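Local coordinates for protein class I SAM-dependent methyltransferase (PDB 3CVO) that is of unknown function but has the Rossmann-like fold of class I methyltransferases and probably transfers a methyl group from S-adenosylmethionine, at residues A[110-115]-A[141-146]; A[135-140]-A[150-155]; A[165-170]-A[189-194]; A[22-27]-A[125-130]; A[41-46]-A[82-87]. All coordinates share one frame; numbering follows the deposited sequence. Where two conformers were deposited one is given.

Interaction 1: residues A[110-115]-A[141-146]; sequences YPLAVW and AFSITR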
# COMPACT_ATOMS: atom_id res chain seq x y z
N TYR A 110 -9.79 4.97 -4.30
CA TYR A 110 -10.57 4.56 -5.49
C TYR A 110 -10.72 3.03 -5.53
O TYR A 110 -11.86 2.52 -5.47
CB TYR A 110 -10.02 5.14 -6.77
CG TYR A 110 -10.81 4.86 -7.99
CD1 TYR A 110 -10.72 3.60 -8.62
CD2 TYR A 110 -11.65 5.79 -8.53
CE1 TYR A 110 -11.45 3.33 -9.73
CE2 TYR A 110 -12.34 5.53 -9.67
CZ TYR A 110 -12.25 4.30 -10.28
OH TYR A 110 -12.96 4.04 -11.43
N PRO A 111 -9.59 2.29 -5.56
CA PRO A 111 -9.76 0.85 -5.50
C PRO A 111 -10.31 0.33 -4.17
O PRO A 111 -11.05 -0.67 -4.15
CB PRO A 111 -8.34 0.31 -5.78
CG PRO A 111 -7.43 1.38 -5.51
CD PRO A 111 -8.19 2.68 -5.82
N LEU A 112 -9.91 0.97 -3.05
CA LEU A 112 -10.08 0.34 -1.74
C LEU A 112 -11.27 0.79 -0.87
O LEU A 112 -11.73 0.02 -0.05
CB LEU A 112 -8.80 0.49 -0.90
CG LEU A 112 -7.61 -0.37 -1.37
CD1 LEU A 112 -6.25 0.12 -0.78
CD2 LEU A 112 -7.87 -1.86 -1.05
N ALA A 113 -11.70 2.03 -0.97
CA ALA A 113 -12.64 2.58 0.03
C ALA A 113 -13.98 1.83 0.07
O ALA A 113 -14.59 1.66 1.13
CB ALA A 113 -12.88 4.12 -0.20
N VAL A 114 -14.45 1.44 -1.11
CA VAL A 114 -15.78 0.80 -1.24
C VAL A 114 -15.85 -0.48 -0.42
O VAL A 114 -16.90 -0.84 0.10
CB VAL A 114 -16.17 0.56 -2.75
CG1 VAL A 114 -15.19 -0.40 -3.46
CG2 VAL A 114 -17.65 0.12 -2.88
N TRP A 115 -14.70 -1.13 -0.25
CA TRP A 115 -14.65 -2.37 0.56
C TRP A 115 -14.90 -2.13 2.06
O TRP A 115 -15.16 -3.05 2.82
CB TRP A 115 -13.35 -3.16 0.30
CG TRP A 115 -13.32 -3.63 -1.10
CD1 TRP A 115 -12.82 -2.97 -2.18
CD2 TRP A 115 -13.91 -4.84 -1.59
NE1 TRP A 115 -13.00 -3.74 -3.31
CE2 TRP A 115 -13.70 -4.86 -2.97
CE3 TRP A 115 -14.61 -5.89 -0.99
CZ2 TRP A 115 -14.17 -5.89 -3.77
CZ3 TRP A 115 -15.04 -6.94 -1.78
CH2 TRP A 115 -14.82 -6.93 -3.16
N ALA A 141 -9.32 -9.08 -5.09
CA ALA A 141 -8.73 -10.40 -4.77
C ALA A 141 -8.37 -10.46 -3.30
O ALA A 141 -8.58 -11.45 -2.62
CB ALA A 141 -7.47 -10.70 -5.61
N PHE A 142 -7.84 -9.35 -2.81
CA PHE A 142 -7.32 -9.38 -1.43
C PHE A 142 -8.42 -9.08 -0.40
O PHE A 142 -8.25 -9.39 0.76
CB PHE A 142 -6.18 -8.40 -1.25
CG PHE A 142 -4.98 -8.72 -2.07
CD1 PHE A 142 -4.49 -9.98 -2.12
CD2 PHE A 142 -4.33 -7.71 -2.76
CE1 PHE A 142 -3.40 -10.27 -2.87
CE2 PHE A 142 -3.22 -7.99 -3.47
CZ PHE A 142 -2.76 -9.29 -3.54
N SER A 143 -9.55 -8.55 -0.85
CA SER A 143 -10.60 -8.03 0.08
C SER A 143 -11.82 -8.96 0.25
O SER A 143 -12.55 -8.90 1.25
CB SER A 143 -11.07 -6.66 -0.35
OG SER A 143 -10.05 -5.67 -0.29
N ILE A 144 -12.04 -9.77 -0.76
CA ILE A 144 -13.19 -10.69 -0.78
C ILE A 144 -12.97 -11.76 0.28
O ILE A 144 -11.83 -12.04 0.66
CB ILE A 144 -13.43 -11.35 -2.16
CG1 ILE A 144 -12.19 -12.13 -2.68
CG2 ILE A 144 -13.93 -10.31 -3.25
CD1 ILE A 144 -12.44 -12.96 -3.93
N THR A 145 -14.08 -12.29 0.78
CA THR A 145 -14.10 -13.41 1.74
C THR A 145 -14.76 -14.66 1.23
O THR A 145 -14.70 -15.70 1.87
CB THR A 145 -14.70 -12.99 3.10
OG1 THR A 145 -16.02 -12.44 2.91
CG2 THR A 145 -13.79 -11.93 3.77
N ARG A 146 -15.33 -14.57 0.04
CA ARG A 146 -15.81 -15.73 -0.74
C ARG A 146 -15.59 -15.45 -2.26
O ARG A 146 -15.35 -14.30 -2.65
CB ARG A 146 -17.29 -15.98 -0.41
CG ARG A 146 -18.21 -14.85 -0.79
CD ARG A 146 -19.68 -15.25 -0.49
NE ARG A 146 -20.59 -14.12 -0.67
CZ ARG A 146 -21.04 -13.70 -1.85
NH1 ARG A 146 -20.69 -14.30 -2.97
NH2 ARG A 146 -21.85 -12.67 -1.89

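Interaction 2: residues A[135-140]-A[150-155]; sequences GCALAT and LLFDDY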
# COMPACT_ATOMS: atom_id res chain seq x y z
N GLY A 135 -5.19 -2.08 -9.89
CA GLY A 135 -5.36 -1.87 -8.46
C GLY A 135 -6.71 -2.36 -7.96
O GLY A 135 -6.81 -2.94 -6.90
N CYS A 136 -7.74 -2.14 -8.77
CA CYS A 136 -9.11 -2.52 -8.42
C CYS A 136 -9.23 -4.05 -8.46
O CYS A 136 -9.91 -4.68 -7.63
CB CYS A 136 -10.11 -1.94 -9.38
SG CYS A 136 -10.26 -0.12 -9.34
N ALA A 137 -8.55 -4.64 -9.41
CA ALA A 137 -8.60 -6.09 -9.55
C ALA A 137 -7.97 -6.78 -8.34
O ALA A 137 -8.51 -7.75 -7.74
CB ALA A 137 -7.94 -6.57 -10.88
N LEU A 138 -6.80 -6.26 -7.96
CA LEU A 138 -6.07 -6.74 -6.76
C LEU A 138 -6.81 -6.46 -5.47
O LEU A 138 -6.85 -7.30 -4.61
CB LEU A 138 -4.62 -6.22 -6.70
CG LEU A 138 -3.73 -6.67 -7.87
CD1 LEU A 138 -2.29 -6.13 -7.57
CD2 LEU A 138 -3.77 -8.14 -8.14
N ALA A 139 -7.39 -5.28 -5.36
CA ALA A 139 -8.19 -4.90 -4.20
C ALA A 139 -9.30 -5.92 -3.97
O ALA A 139 -9.49 -6.38 -2.87
CB ALA A 139 -8.76 -3.50 -4.37
N THR A 140 -9.91 -6.38 -5.07
CA THR A 140 -10.99 -7.34 -4.99
C THR A 140 -10.42 -8.64 -4.48
O THR A 140 -10.93 -9.22 -3.53
CB THR A 140 -11.66 -7.54 -6.37
OG1 THR A 140 -12.22 -6.29 -6.78
CG2 THR A 140 -12.75 -8.62 -6.33
N LEU A 150 -15.02 -11.68 -11.57
CA LEU A 150 -14.49 -10.35 -11.94
C LEU A 150 -14.40 -10.24 -13.43
O LEU A 150 -13.87 -11.09 -14.13
CB LEU A 150 -13.14 -10.06 -11.24
CG LEU A 150 -12.66 -8.62 -11.46
CD1 LEU A 150 -12.02 -8.05 -10.17
CD2 LEU A 150 -11.72 -8.45 -12.62
N LEU A 151 -15.00 -9.18 -13.95
CA LEU A 151 -14.95 -8.88 -15.37
C LEU A 151 -14.05 -7.66 -15.56
O LEU A 151 -14.23 -6.62 -14.94
CB LEU A 151 -16.35 -8.56 -15.91
CG LEU A 151 -17.48 -9.58 -15.69
CD1 LEU A 151 -18.83 -9.05 -16.18
CD2 LEU A 151 -17.11 -10.96 -16.31
N PHE A 152 -13.03 -7.83 -16.38
CA PHE A 152 -12.02 -6.79 -16.56
C PHE A 152 -12.10 -6.38 -18.04
O PHE A 152 -11.69 -7.11 -18.94
CB PHE A 152 -10.67 -7.37 -16.18
CG PHE A 152 -9.52 -6.38 -16.01
CD1 PHE A 152 -9.29 -5.38 -16.92
CD2 PHE A 152 -8.63 -6.51 -14.95
CE1 PHE A 152 -8.21 -4.52 -16.79
CE2 PHE A 152 -7.54 -5.66 -14.81
CZ PHE A 152 -7.34 -4.65 -15.74
N ASP A 153 -12.62 -5.19 -18.28
CA ASP A 153 -12.78 -4.72 -19.65
C ASP A 153 -11.47 -4.17 -20.24
O ASP A 153 -10.63 -3.63 -19.51
CB ASP A 153 -13.87 -3.68 -19.77
CG ASP A 153 -14.43 -3.59 -21.18
OD1 ASP A 153 -14.23 -4.51 -22.04
OD2 ASP A 153 -15.11 -2.57 -21.43
N ASP A 154 -11.33 -4.37 -21.55
CA ASP A 154 -10.16 -3.88 -22.29
C ASP A 154 -8.92 -4.49 -21.74
O ASP A 154 -7.91 -3.83 -21.59
CB ASP A 154 -10.03 -2.36 -22.10
CG ASP A 154 -11.29 -1.63 -22.48
OD1 ASP A 154 -11.57 -1.60 -23.69
OD2 ASP A 154 -12.01 -1.12 -21.56
N TYR A 155 -9.03 -5.75 -21.38
CA TYR A 155 -7.93 -6.49 -20.73
C TYR A 155 -6.70 -6.70 -21.62
O TYR A 155 -5.57 -6.65 -21.15
CB TYR A 155 -8.42 -7.82 -20.20
CG TYR A 155 -7.36 -8.57 -19.38
CD1 TYR A 155 -6.93 -8.12 -18.14
CD2 TYR A 155 -6.81 -9.74 -19.87
CE1 TYR A 155 -5.98 -8.81 -17.43
CE2 TYR A 155 -5.88 -10.44 -19.15
CZ TYR A 155 -5.46 -9.98 -17.94
OH TYR A 155 -4.53 -10.73 -17.23

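Interaction 3: residues A[165-170]-A[189-194]; sequences EEFLGA and PGSLMQ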
# COMPACT_ATOMS: atom_id res chain seq x y z
N GLU A 165 -2.92 -11.84 -13.19
CA GLU A 165 -3.21 -13.28 -13.24
C GLU A 165 -2.55 -14.00 -12.07
O GLU A 165 -3.01 -15.07 -11.61
CB GLU A 165 -2.81 -13.86 -14.60
CG GLU A 165 -3.61 -13.24 -15.69
CD GLU A 165 -3.31 -13.77 -17.08
OE1 GLU A 165 -2.71 -14.84 -17.20
OE2 GLU A 165 -3.70 -13.10 -18.05
N GLU A 166 -1.52 -13.38 -11.53
CA GLU A 166 -0.81 -14.00 -10.39
C GLU A 166 -1.79 -14.25 -9.26
O GLU A 166 -1.72 -15.27 -8.53
CB GLU A 166 0.31 -13.12 -9.86
CG GLU A 166 0.97 -13.78 -8.66
CD GLU A 166 2.13 -13.03 -8.03
OE1 GLU A 166 2.46 -11.92 -8.49
OE2 GLU A 166 2.69 -13.60 -7.05
N PHE A 167 -2.73 -13.32 -9.10
CA PHE A 167 -3.70 -13.39 -8.00
C PHE A 167 -5.13 -13.74 -8.39
O PHE A 167 -5.88 -14.27 -7.57
CB PHE A 167 -3.67 -12.10 -7.21
CG PHE A 167 -2.34 -11.85 -6.56
CD1 PHE A 167 -1.92 -12.64 -5.49
CD2 PHE A 167 -1.51 -10.85 -7.01
CE1 PHE A 167 -0.68 -12.45 -4.89
CE2 PHE A 167 -0.29 -10.62 -6.41
CZ PHE A 167 0.13 -11.41 -5.33
N LEU A 168 -5.51 -13.45 -9.63
CA LEU A 168 -6.88 -13.66 -10.10
C LEU A 168 -7.02 -14.97 -10.86
O LEU A 168 -8.12 -15.48 -11.11
CB LEU A 168 -7.36 -12.45 -10.96
CG LEU A 168 -7.93 -11.33 -10.08
CD1 LEU A 168 -6.84 -10.60 -9.27
CD2 LEU A 168 -8.70 -10.32 -10.98
N GLY A 169 -5.86 -15.50 -11.20
CA GLY A 169 -5.73 -16.66 -12.05
C GLY A 169 -5.91 -16.39 -13.54
O GLY A 169 -5.93 -15.26 -13.97
N ALA A 170 -6.07 -17.45 -14.31
CA ALA A 170 -6.20 -17.37 -15.78
C ALA A 170 -7.59 -16.87 -16.16
O ALA A 170 -8.59 -17.37 -15.66
CB ALA A 170 -5.93 -18.74 -16.45
N PRO A 189 3.70 -10.30 1.82
CA PRO A 189 4.35 -9.06 2.26
C PRO A 189 5.38 -8.50 1.27
O PRO A 189 5.60 -7.29 1.20
CB PRO A 189 5.02 -9.46 3.57
CG PRO A 189 4.39 -10.69 3.99
CD PRO A 189 3.80 -11.38 2.82
N GLY A 190 5.98 -9.40 0.51
CA GLY A 190 7.02 -9.03 -0.44
C GLY A 190 6.44 -8.32 -1.66
O GLY A 190 7.18 -7.77 -2.49
N SER A 191 5.11 -8.32 -1.72
CA SER A 191 4.36 -7.75 -2.87
C SER A 191 3.88 -6.35 -2.61
O SER A 191 3.27 -5.72 -3.45
CB SER A 191 3.12 -8.59 -3.20
OG SER A 191 3.58 -9.80 -3.78
N LEU A 192 4.20 -5.87 -1.42
CA LEU A 192 3.64 -4.62 -0.99
C LEU A 192 4.05 -3.44 -1.86
O LEU A 192 3.20 -2.58 -2.17
CB LEU A 192 3.97 -4.34 0.47
CG LEU A 192 3.02 -5.00 1.46
CD1 LEU A 192 3.59 -4.80 2.90
CD2 LEU A 192 1.58 -4.41 1.28
N MSE A 193 5.32 -3.36 -2.25
CA MSE A 193 5.77 -2.24 -3.11
C MSE A 193 5.02 -2.27 -4.43
O MSE A 193 4.53 -1.26 -4.91
CB MSE A 193 7.26 -2.26 -3.39
CG MSE A 193 8.17 -1.84 -2.17
SE MSE A 193 10.01 -1.95 -2.57
CE MSE A 193 10.23 -3.88 -2.42
N GLN A 194 4.85 -3.46 -4.97
CA GLN A 194 4.15 -3.61 -6.29
C GLN A 194 2.69 -3.26 -6.14
O GLN A 194 2.11 -2.53 -6.94
CB GLN A 194 4.29 -5.04 -6.83
CG GLN A 194 3.13 -5.41 -7.80
CD GLN A 194 2.86 -6.94 -7.91
OE1 GLN A 194 3.46 -7.76 -7.17
NE2 GLN A 194 1.97 -7.33 -8.84
O HOH W 1 3.57 -10.42 -6.58

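Interaction 4: residues A[22-27]-A[125-130]; sequences EALRMA and VVLVDG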
# COMPACT_ATOMS: atom_id res chain seq x y z
N GLU A 22 -22.92 -9.33 -23.92
CA GLU A 22 -23.76 -10.47 -23.54
C GLU A 22 -23.18 -11.18 -22.30
O GLU A 22 -23.90 -11.69 -21.44
CB GLU A 22 -23.91 -11.46 -24.70
CG GLU A 22 -24.79 -12.67 -24.37
CD GLU A 22 -24.63 -13.81 -25.36
OE1 GLU A 22 -23.48 -14.27 -25.56
OE2 GLU A 22 -25.66 -14.26 -25.93
N ALA A 23 -21.87 -11.21 -22.22
CA ALA A 23 -21.20 -11.83 -21.07
C ALA A 23 -21.52 -11.00 -19.82
O ALA A 23 -21.79 -11.53 -18.75
CB ALA A 23 -19.71 -11.92 -21.30
N LEU A 24 -21.54 -9.70 -19.99
CA LEU A 24 -21.79 -8.77 -18.88
C LEU A 24 -23.24 -8.95 -18.41
O LEU A 24 -23.53 -8.99 -17.21
CB LEU A 24 -21.58 -7.32 -19.32
CG LEU A 24 -21.85 -6.30 -18.20
CD1 LEU A 24 -20.54 -5.87 -17.64
CD2 LEU A 24 -22.66 -5.12 -18.66
N ARG A 25 -24.15 -9.04 -19.36
CA ARG A 25 -25.57 -9.14 -19.03
C ARG A 25 -25.83 -10.42 -18.27
O ARG A 25 -26.54 -10.45 -17.25
CB ARG A 25 -26.45 -9.08 -20.28
CG ARG A 25 -26.37 -7.72 -20.99
CD ARG A 25 -27.34 -7.66 -22.20
NE ARG A 25 -27.17 -6.41 -22.94
CZ ARG A 25 -27.92 -5.33 -22.74
NH1 ARG A 25 -28.89 -5.35 -21.83
NH2 ARG A 25 -27.69 -4.22 -23.45
N MSE A 26 -25.20 -11.49 -18.73
CA MSE A 26 -25.39 -12.80 -18.10
C MSE A 26 -24.84 -12.78 -16.66
O MSE A 26 -25.48 -13.29 -15.76
CB MSE A 26 -24.75 -13.91 -18.91
CG MSE A 26 -25.51 -14.21 -20.18
SE MSE A 26 -24.56 -15.49 -21.33
CE MSE A 26 -25.82 -15.45 -22.86
N ALA A 27 -23.68 -12.14 -16.47
CA ALA A 27 -23.03 -12.09 -15.15
C ALA A 27 -23.93 -11.35 -14.20
O ALA A 27 -24.13 -11.75 -13.05
CB ALA A 27 -21.65 -11.39 -15.23
N VAL A 125 -20.45 -10.21 -8.31
CA VAL A 125 -19.69 -9.84 -9.51
C VAL A 125 -19.07 -8.47 -9.33
O VAL A 125 -19.63 -7.58 -8.72
CB VAL A 125 -20.58 -9.86 -10.82
CG1 VAL A 125 -21.62 -8.75 -10.80
CG2 VAL A 125 -19.71 -9.73 -12.05
N VAL A 126 -17.84 -8.36 -9.82
CA VAL A 126 -17.12 -7.07 -9.88
C VAL A 126 -16.75 -6.76 -11.31
O VAL A 126 -16.17 -7.58 -12.05
CB VAL A 126 -15.83 -7.07 -9.01
CG1 VAL A 126 -15.03 -5.72 -9.13
CG2 VAL A 126 -16.18 -7.39 -7.54
N LEU A 127 -17.08 -5.54 -11.70
CA LEU A 127 -16.65 -5.03 -13.00
C LEU A 127 -15.56 -3.98 -12.85
O LEU A 127 -15.71 -3.00 -12.15
CB LEU A 127 -17.83 -4.39 -13.73
CG LEU A 127 -17.46 -3.67 -15.04
CD1 LEU A 127 -16.93 -4.69 -16.10
CD2 LEU A 127 -18.63 -2.85 -15.62
N VAL A 128 -14.44 -4.25 -13.52
CA VAL A 128 -13.30 -3.35 -13.56
C VAL A 128 -13.33 -2.59 -14.90
O VAL A 128 -13.00 -3.12 -15.97
CB VAL A 128 -11.96 -4.07 -13.28
CG1 VAL A 128 -10.76 -3.14 -13.53
CG2 VAL A 128 -11.93 -4.63 -11.83
N ASP A 129 -13.83 -1.36 -14.86
CA ASP A 129 -14.00 -0.62 -16.10
C ASP A 129 -13.81 0.88 -15.88
O ASP A 129 -14.43 1.68 -16.54
CB ASP A 129 -15.40 -0.96 -16.70
CG ASP A 129 -15.62 -0.41 -18.09
OD1 ASP A 129 -14.64 -0.32 -18.84
OD2 ASP A 129 -16.78 -0.13 -18.44
N GLY A 130 -12.94 1.24 -14.94
CA GLY A 130 -12.68 2.65 -14.65
C GLY A 130 -11.21 2.94 -14.60
O GLY A 130 -10.47 2.57 -15.48

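Interaction 5: residues A[41-46]-A[82-87]; sequences GSTVVA and VNIVWT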
# COMPACT_ATOMS: atom_id res chain seq x y z
N GLY A 41 -22.90 2.75 -19.11
CA GLY A 41 -23.82 1.81 -19.77
C GLY A 41 -24.06 0.55 -18.95
O GLY A 41 -25.19 0.01 -18.89
N SER A 42 -23.01 0.09 -18.28
CA SER A 42 -23.08 -1.18 -17.55
C SER A 42 -24.05 -1.04 -16.38
O SER A 42 -24.81 -1.94 -16.02
CB SER A 42 -21.70 -1.60 -17.03
OG SER A 42 -21.07 -0.55 -16.30
N THR A 43 -24.03 0.16 -15.83
CA THR A 43 -24.80 0.50 -14.66
C THR A 43 -26.28 0.48 -15.00
O THR A 43 -27.10 0.04 -14.21
CB THR A 43 -24.45 1.92 -14.15
OG1 THR A 43 -23.01 2.07 -14.07
CG2 THR A 43 -25.09 2.15 -12.79
N VAL A 44 -26.60 0.96 -16.21
CA VAL A 44 -27.99 0.95 -16.73
C VAL A 44 -28.44 -0.49 -16.92
O VAL A 44 -29.55 -0.86 -16.58
CB VAL A 44 -28.13 1.77 -18.05
CG1 VAL A 44 -29.55 1.61 -18.67
CG2 VAL A 44 -27.81 3.24 -17.80
N VAL A 45 -27.55 -1.31 -17.46
CA VAL A 45 -27.81 -2.74 -17.60
C VAL A 45 -28.20 -3.37 -16.26
O VAL A 45 -29.15 -4.17 -16.19
CB VAL A 45 -26.64 -3.54 -18.22
CG1 VAL A 45 -26.95 -5.04 -18.13
CG2 VAL A 45 -26.40 -3.12 -19.67
N ALA A 46 -27.52 -2.96 -15.21
CA ALA A 46 -27.77 -3.51 -13.87
C ALA A 46 -29.08 -2.98 -13.29
O ALA A 46 -29.89 -3.72 -12.70
CB ALA A 46 -26.61 -3.18 -12.93
N VAL A 82 -29.43 1.43 -6.74
CA VAL A 82 -28.19 1.79 -7.42
C VAL A 82 -27.55 2.97 -6.74
O VAL A 82 -28.15 4.05 -6.64
CB VAL A 82 -28.45 2.10 -8.91
CG1 VAL A 82 -27.15 2.51 -9.61
CG2 VAL A 82 -29.11 0.90 -9.58
N ASN A 83 -26.32 2.78 -6.26
CA ASN A 83 -25.59 3.84 -5.58
C ASN A 83 -24.35 4.23 -6.35
O ASN A 83 -23.38 3.51 -6.41
CB ASN A 83 -25.20 3.45 -4.14
CG ASN A 83 -26.41 3.05 -3.31
OD1 ASN A 83 -26.45 1.96 -2.75
ND2 ASN A 83 -27.40 3.91 -3.28
N ILE A 84 -24.39 5.44 -6.89
CA ILE A 84 -23.27 6.01 -7.63
C ILE A 84 -22.41 6.74 -6.62
O ILE A 84 -22.88 7.63 -5.92
CB ILE A 84 -23.72 7.04 -8.71
CG1 ILE A 84 -24.71 6.42 -9.70
CG2 ILE A 84 -22.48 7.67 -9.39
CD1 ILE A 84 -24.15 5.25 -10.49
N VAL A 85 -21.15 6.32 -6.51
CA VAL A 85 -20.24 6.84 -5.46
C VAL A 85 -19.07 7.61 -6.07
O VAL A 85 -18.11 7.03 -6.51
CB VAL A 85 -19.71 5.70 -4.54
CG1 VAL A 85 -18.87 6.30 -3.37
CG2 VAL A 85 -20.84 4.83 -3.98
N TRP A 86 -19.23 8.93 -6.13
CA TRP A 86 -18.14 9.83 -6.53
C TRP A 86 -17.02 9.67 -5.49
O TRP A 86 -17.21 9.84 -4.31
CB TRP A 86 -18.57 11.29 -6.71
CG TRP A 86 -17.38 12.10 -7.01
CD1 TRP A 86 -16.50 11.92 -8.05
CD2 TRP A 86 -16.84 13.15 -6.22
NE1 TRP A 86 -15.46 12.80 -7.97
CE2 TRP A 86 -15.65 13.58 -6.85
CE3 TRP A 86 -17.23 13.75 -5.02
CZ2 TRP A 86 -14.87 14.59 -6.34
CZ3 TRP A 86 -16.47 14.77 -4.55
CH2 TRP A 86 -15.32 15.20 -5.21
N THR A 87 -15.86 9.27 -6.00
CA THR A 87 -14.66 9.04 -5.21
C THR A 87 -13.58 9.98 -5.71
O THR A 87 -13.08 9.84 -6.80
CB THR A 87 -14.30 7.55 -5.29
OG1 THR A 87 -15.47 6.79 -4.96
CG2 THR A 87 -13.16 7.19 -4.34

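Interaction 1: residues A[110-115]-A[141-146]
S143, in the last turn of helix 133-143, lays its CB over one face of the W115 indole. S143 CB stands 3.5 Å above the W115 ring plane, displaced toward the rim, and lies 4.0 Å from the centroid of the six-membered ring, 27° off its normal: a CH-pi contact with CD2 as the nearest ring atom. The hydroxyl is engaged elsewhere, since S143 OG bonds back to A139 O within its own helix. At I144 the chain leaves helical geometry, and I144 CG2 approaches W115 CH2 to 3.5 Å, obliquely to the ring, with the two side chains lying alongside and pointing the same way. W115 reaches this place with CG anti to its carbonyl carbon (chi1 -65°), while its NE1 bonds to Y37 OH. Replacing W115 by alanine would probably leave S143 CB and I144 CG2 facing a gap and Y37 without its indole partner. L35 of strand 33-37 and T140 of helix 133-143 also touch the indole, which thus fills the layer between that helix and that strand in the Rossmann-like alpha/beta fold.

Interaction 2: residues A[135-140]-A[150-155]
L150 sends its CD1 methyl against A137 and T140, joining the helix and the second strand of a beta-alpha-beta crossover made of strand 125-128, helix 133-143 and strand 148-152. Such a unit lays its helix back along the sheet, and here the short axes run 171° apart in direction at a closest approach of 10.2 Å. L150 CD1 lies 4.0 Å from A137 CA and 3.8 Å from T140 OG1, meeting the threonine at its CB and both branches. L150 has CG anti to the backbone N (chi1 -172°), which carries the isobutyl group to the helix. One step along the same strand face, F152 brings CE2 to 4.1 Å from A137 CB, while Y155 CD1 sits 3.7 Å above the centre of the F152 ring. Outside this shell, L168 packs on both A137 and L150, and W115 on T140. An alanine in place of T140 would probably open a gap beside L150 CD1 and take from C136 O one of its two donors. Those donors arrive from opposite faces of the carbonyl plane: T140 N at 3.1 Å, and T140 OG1 at 2.9 Å from C136 O with a C=O...donor angle of 154°.

Interaction 3: residues A[165-170]-A[189-194]
E166 and S191 lie on two backbones that stay well apart, their CA atoms 11.1 Å from each other where the segments come nearest, so the contact is carried by side chains and a bridging water. The water gives its hydrogens to E166 OE1 at 2.7 Å and to Q194 OE1, also at 2.7 Å, and accepts from S191 OG at 2.9 Å. It thereby joins two acceptor oxygens that are 4.5 Å apart, E166 OE1 and Q194 OE1, with no direct bond between them. E166 reaches out fully extended, CG anti to the backbone N (chi1 178°), and its CG passes 4.0 Å above the centre of the F167 ring. F167 CZ lies 4.1 Å from S191 OG, which sits at the ring edge near its plane. Elsewhere in the chain, F167 rests on L138 and meets F142 edge-to-face, while Q194 NE2 is held by Q163. P189 and L192 pack on F142 and I187 of the second subunit, so the water bridge lies beside the dimer contact. The arrangement is a solvent-mediated link between the short helix 165-168 and the start of the C-terminal helix, at the margin of the Rossmann-like domain.

Interaction 4: residues A[22-27]-A[125-130]
L24, A27 and V125 give up equal areas to this contact, with L127 a little behind, and together they form two hydrophobic pairs between a helix and a strand. In the first, L24 CD1 comes to 4.1 Å from both L127 CD1 and L127 CD2, entering the fork of the leucine instead of meeting a single methyl. The two side chains cross at about a right angle, and L24 gets there with CG anti to its backbone N (chi1 180°). In the second pair the backbones draw closer: A27 and V125 have CA atoms 6.9 Å apart, against 8.7 Å for L24 CA and L127 CA. A side chain as small as alanine probably allows this approach, and A27 CB touches V125 CG2 at 4.1 Å. That methyl is anti to the backbone N, whereas V125 CG1 takes the crowded position between N and the carbonyl carbon (chi1 69°). Residues one helical turn apart thus meet alternate residues on one face of the strand. L151 of strand 148-152 touches L24, A27 and L127, and S42 of helix 41-47 packs on both leucines; helix 18-30 thus covers adjacent parallel strands of the central sheet with helix 41-47 at its flank.

Interaction 5: residues A[41-46]-A[82-87]
T43 uses a single methyl to meet two residues of strand 81-86: its CG2 lies 3.8 Å from V82 CG1 and 4.0 Å from I84 CD1. The torsion of the threonine divides its two branches between separate tasks. With chi1 at -49°, CG2 is anti to the backbone N and faces the strand, whereas OG1 is anti to the carbonyl carbon and stays near the start of the helix. There OG1 bonds to E36 OE1 and to the backbone N of G40, the residue just before helix 41-47; E36 OE2 in turn bonds to S42 OG. The same side chain is therefore apolar toward strand 81-86 and polar toward E36, near the end of strand 33-37, and the turn that follows. That turn joins strand 33-37 to helix 41-47 and is rich in glycine, as in the first motif of class I methyltransferases, where the corresponding loop probably serves the S-adenosylmethionine site. On the strand, V82 places CG1 anti to its backbone N and crosses the threonine obliquely. I84 arrives differently. Its CB does not face the helix directly, but CG1 anti to the carbonyl carbon (chi1 -57°) followed by a second turn (chi2 -61°) folds CD1 round to the threonine methyl. Strand 53-58 lies next to this edge strand of the sheet and offers S56 to T43 and V54 to A46. From helix 61-73, L71 packs on V82 and A64 on I84.

In the fold
From the N terminus, helix 18-30 takes part in interaction 4, which closes a loop of nearly a hundred residues when strand 125-128 arrives. Interaction 5 is nested inside that loop, tying helix 41-47 to the edge strand 81-86, and R25 touches V45 between the two. Interaction 1 opens within the same loop, where Y110 meets T87, but closes beyond it, so it crosses interaction 4; it also crosses interaction 2, with which it shares helix 133-143. Interaction 2 closes the short return from that helix to strand 148-152, where the backbone of L151 pairs with V126 and V128 of interaction 4. Interaction 3 follows in series, linking the last helices, with a probable hydrogen bond from Y155 to E165 joining it to interaction 2.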